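PDB 7JKA: m3DLH protein from Halieaceae bacterium, which probably hydrolyses ester or lactone bonds as a member of the dienelactone hydrolase family, and is also linked to phosphotriesterase activity. Local coordinates for residues 103-108 and 141-146. Sequence-based numbering, arbitrary orientation.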
loop_
_atom_site.group_PDB
_atom_site.type_symbol
_atom_site.label_atom_id
_atom_site.label_comp_id
_atom_site.label_asym_id
_atom_site.label_seq_id
_atom_site.Cartn_x
_atom_site.Cartn_y
_atom_site.Cartn_z
ATOM N N ALA A 103 -6.309 6.847 -14.324
ATOM C CA ALA A 103 -5.608 5.616 -14.688
ATOM C C ALA A 103 -4.927 5.002 -13.473
ATOM O O ALA A 103 -4.892 3.775 -13.313
ATOM C CB ALA A 103 -4.581 5.898 -15.786
ATOM N N TRP A 104 -4.379 5.857 -12.612
ATOM C CA TRP A 104 -3.753 5.398 -11.387
ATOM C C TRP A 104 -4.768 4.692 -10.507
ATOM O O TRP A 104 -4.512 3.598 -10.005
ATOM C CB TRP A 104 -3.151 6.617 -10.702
ATOM C CG TRP A 104 -2.253 6.392 -9.532
ATOM C CD1 TRP A 104 -1.758 5.226 -9.072
ATOM C CD2 TRP A 104 -1.759 7.421 -8.674
ATOM N NE1 TRP A 104 -0.976 5.456 -7.946
ATOM C CE2 TRP A 104 -0.948 6.808 -7.708
ATOM C CE3 TRP A 104 -1.914 8.809 -8.657
ATOM C CZ2 TRP A 104 -0.309 7.539 -6.691
ATOM C CZ3 TRP A 104 -1.271 9.539 -7.669
ATOM C CH2 TRP A 104 -0.477 8.905 -6.711
ATOM N N ARG A 105 -5.938 5.305 -10.334
ATOM C CA ARG A 105 -6.955 4.689 -9.489
ATOM C C ARG A 105 -7.509 3.432 -10.129
ATOM O O ARG A 105 -7.856 2.492 -9.415
ATOM C CB ARG A 105 -8.065 5.693 -9.200
ATOM C CG ARG A 105 -7.567 6.778 -8.251
ATOM C CD ARG A 105 -8.450 7.998 -8.205
ATOM N NE ARG A 105 -7.827 9.002 -7.334
ATOM C CZ ARG A 105 -8.478 9.956 -6.680
ATOM N NH1 ARG A 105 -9.803 10.040 -6.756
ATOM N NH2 ARG A 105 -7.790 10.804 -5.906
ATOM N N ALA A 106 -7.538 3.370 -11.461
ATOM C CA ALA A 106 -8.062 2.186 -12.129
ATOM C C ALA A 106 -7.173 0.971 -11.913
ATOM O O ALA A 106 -7.688 -0.142 -11.734
ATOM C CB ALA A 106 -8.222 2.463 -13.619
ATOM N N LEU A 107 -5.847 1.138 -11.970
ATOM C CA LEU A 107 -4.984 -0.011 -11.710
ATOM C C LEU A 107 -5.039 -0.418 -10.238
ATOM O O LEU A 107 -4.863 -1.597 -9.912
ATOM C CB LEU A 107 -3.546 0.270 -12.176
ATOM C CG LEU A 107 -2.618 1.235 -11.439
ATOM C CD1 LEU A 107 -2.000 0.596 -10.208
ATOM C CD2 LEU A 107 -1.541 1.733 -12.448
ATOM N N ALA A 108 -5.268 0.544 -9.330
ATOM C CA ALA A 108 -5.404 0.194 -7.916
ATOM C C ALA A 108 -6.729 -0.520 -7.657
ATOM O O ALA A 108 -6.781 -1.530 -6.948
ATOM C CB ALA A 108 -5.305 1.450 -7.062
ATOM N N LEU A 141 -6.555 4.853 -3.767
ATOM C CA LEU A 141 -7.642 3.881 -3.771
ATOM C C LEU A 141 -8.679 4.237 -2.722
ATOM O O LEU A 141 -9.881 4.204 -2.990
ATOM C CB LEU A 141 -7.088 2.483 -3.502
ATOM C CG LEU A 141 -8.106 1.325 -3.471
ATOM C CD1 LEU A 141 -8.853 1.204 -4.807
ATOM C CD2 LEU A 141 -7.349 0.024 -3.156
ATOM N N ALA A 142 -8.233 4.641 -1.532
ATOM C CA ALA A 142 -9.194 5.083 -0.528
ATOM C C ALA A 142 -9.959 6.312 -0.985
ATOM O O ALA A 142 -11.181 6.398 -0.801
ATOM C CB ALA A 142 -8.462 5.367 0.782
ATOM N N ARG A 143 -9.251 7.275 -1.585
ATOM C CA ARG A 143 -9.892 8.512 -2.034
ATOM C C ARG A 143 -10.932 8.246 -3.111
ATOM O O ARG A 143 -11.916 8.996 -3.232
ATOM C CB ARG A 143 -8.823 9.462 -2.565
ATOM C CG ARG A 143 -8.027 10.160 -1.468
ATOM C CD ARG A 143 -6.840 10.911 -2.066
ATOM N NE ARG A 143 -6.226 11.823 -1.099
ATOM C CZ ARG A 143 -5.054 12.420 -1.299
ATOM N NH1 ARG A 143 -4.373 12.203 -2.418
ATOM N NH2 ARG A 143 -4.580 13.269 -0.404
ATOM N N SER A 144 -10.736 7.187 -3.897
ATOM C CA SER A 144 -11.697 6.855 -4.953
ATOM C C SER A 144 -13.036 6.412 -4.389
ATOM O O SER A 144 -14.026 6.334 -5.140
ATOM C CB SER A 144 -11.135 5.745 -5.843
ATOM O OG SER A 144 -11.321 4.472 -5.237
ATOM N N GLY A 145 -13.091 6.116 -3.093
ATOM C CA GLY A 145 -14.323 5.671 -2.475
ATOM C C GLY A 145 -14.491 4.179 -2.443
ATOM O O GLY A 145 -15.612 3.695 -2.228
ATOM N N ALA A 146 -13.413 3.433 -2.650
ATOM C CA ALA A 146 -13.470 1.983 -2.607
ATOM C C ALA A 146 -13.845 1.490 -1.211
ATOM O O ALA A 146 -13.613 2.155 -0.187
ATOM C CB ALA A 146 -12.123 1.404 -3.048
#
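Arg105 reaches from helix 101-116 to the C-terminal end of helix 133-143. Its CG lies anti to the carbonyl carbon (chi1 -71°), and the chain then runs extended to NE, which brings the guanidinium against Arg143 and Ser144. One face of that group is covered by Arg143 CB and Ser144 N. Arg105 NH2 is 3.7 Å from Arg143 CB, and Arg105 NH1 is 4.1 Å from Ser144 CA. No hydrogen bond joins the two segments. The polar end of Arg105 is held by salt bridges from NH2 to Asp165 and Glu140. Arg143 NH1 also pairs with Glu140, and Arg143 NH2 makes a salt bridge to Glu195 and a hydrogen bond to the carbonyl O of Leu159. The guanidinium planes of Arg105 and Arg143 are 39° apart. Their like charges are probably offset by the shared carboxylate of Glu140. Were Arg105 an alanine, Asp165 and Glu140 would probably lose their partner in its NH2, and Arg143 CB would lose its cover.

Both helices belong to the alpha/beta-hydrolase fold. Helix 133-143 follows strand 126-131 and a probable nucleophile elbow around Cys132. The contact lies at the far end of this helix from the elbow.

One turn beyond Arg105, Ala108 and Leu141 pack by apolar contact. Ala108 CB points at the partner helix and meets Leu141 CB at 4.1 Å. Leu141 CG is anti to the backbone N (chi1 180°), which leads CD1 to the backbone of Ala108, 4.0 Å from its C atom. Leu141 O accepts a hydrogen bond from Ser144 OG at 2.7 Å. Gly145 is the first residue to leave helical backbone angles, in a Schellman motif with positive phi; its N bonds Ala142 O at 3.0 Å.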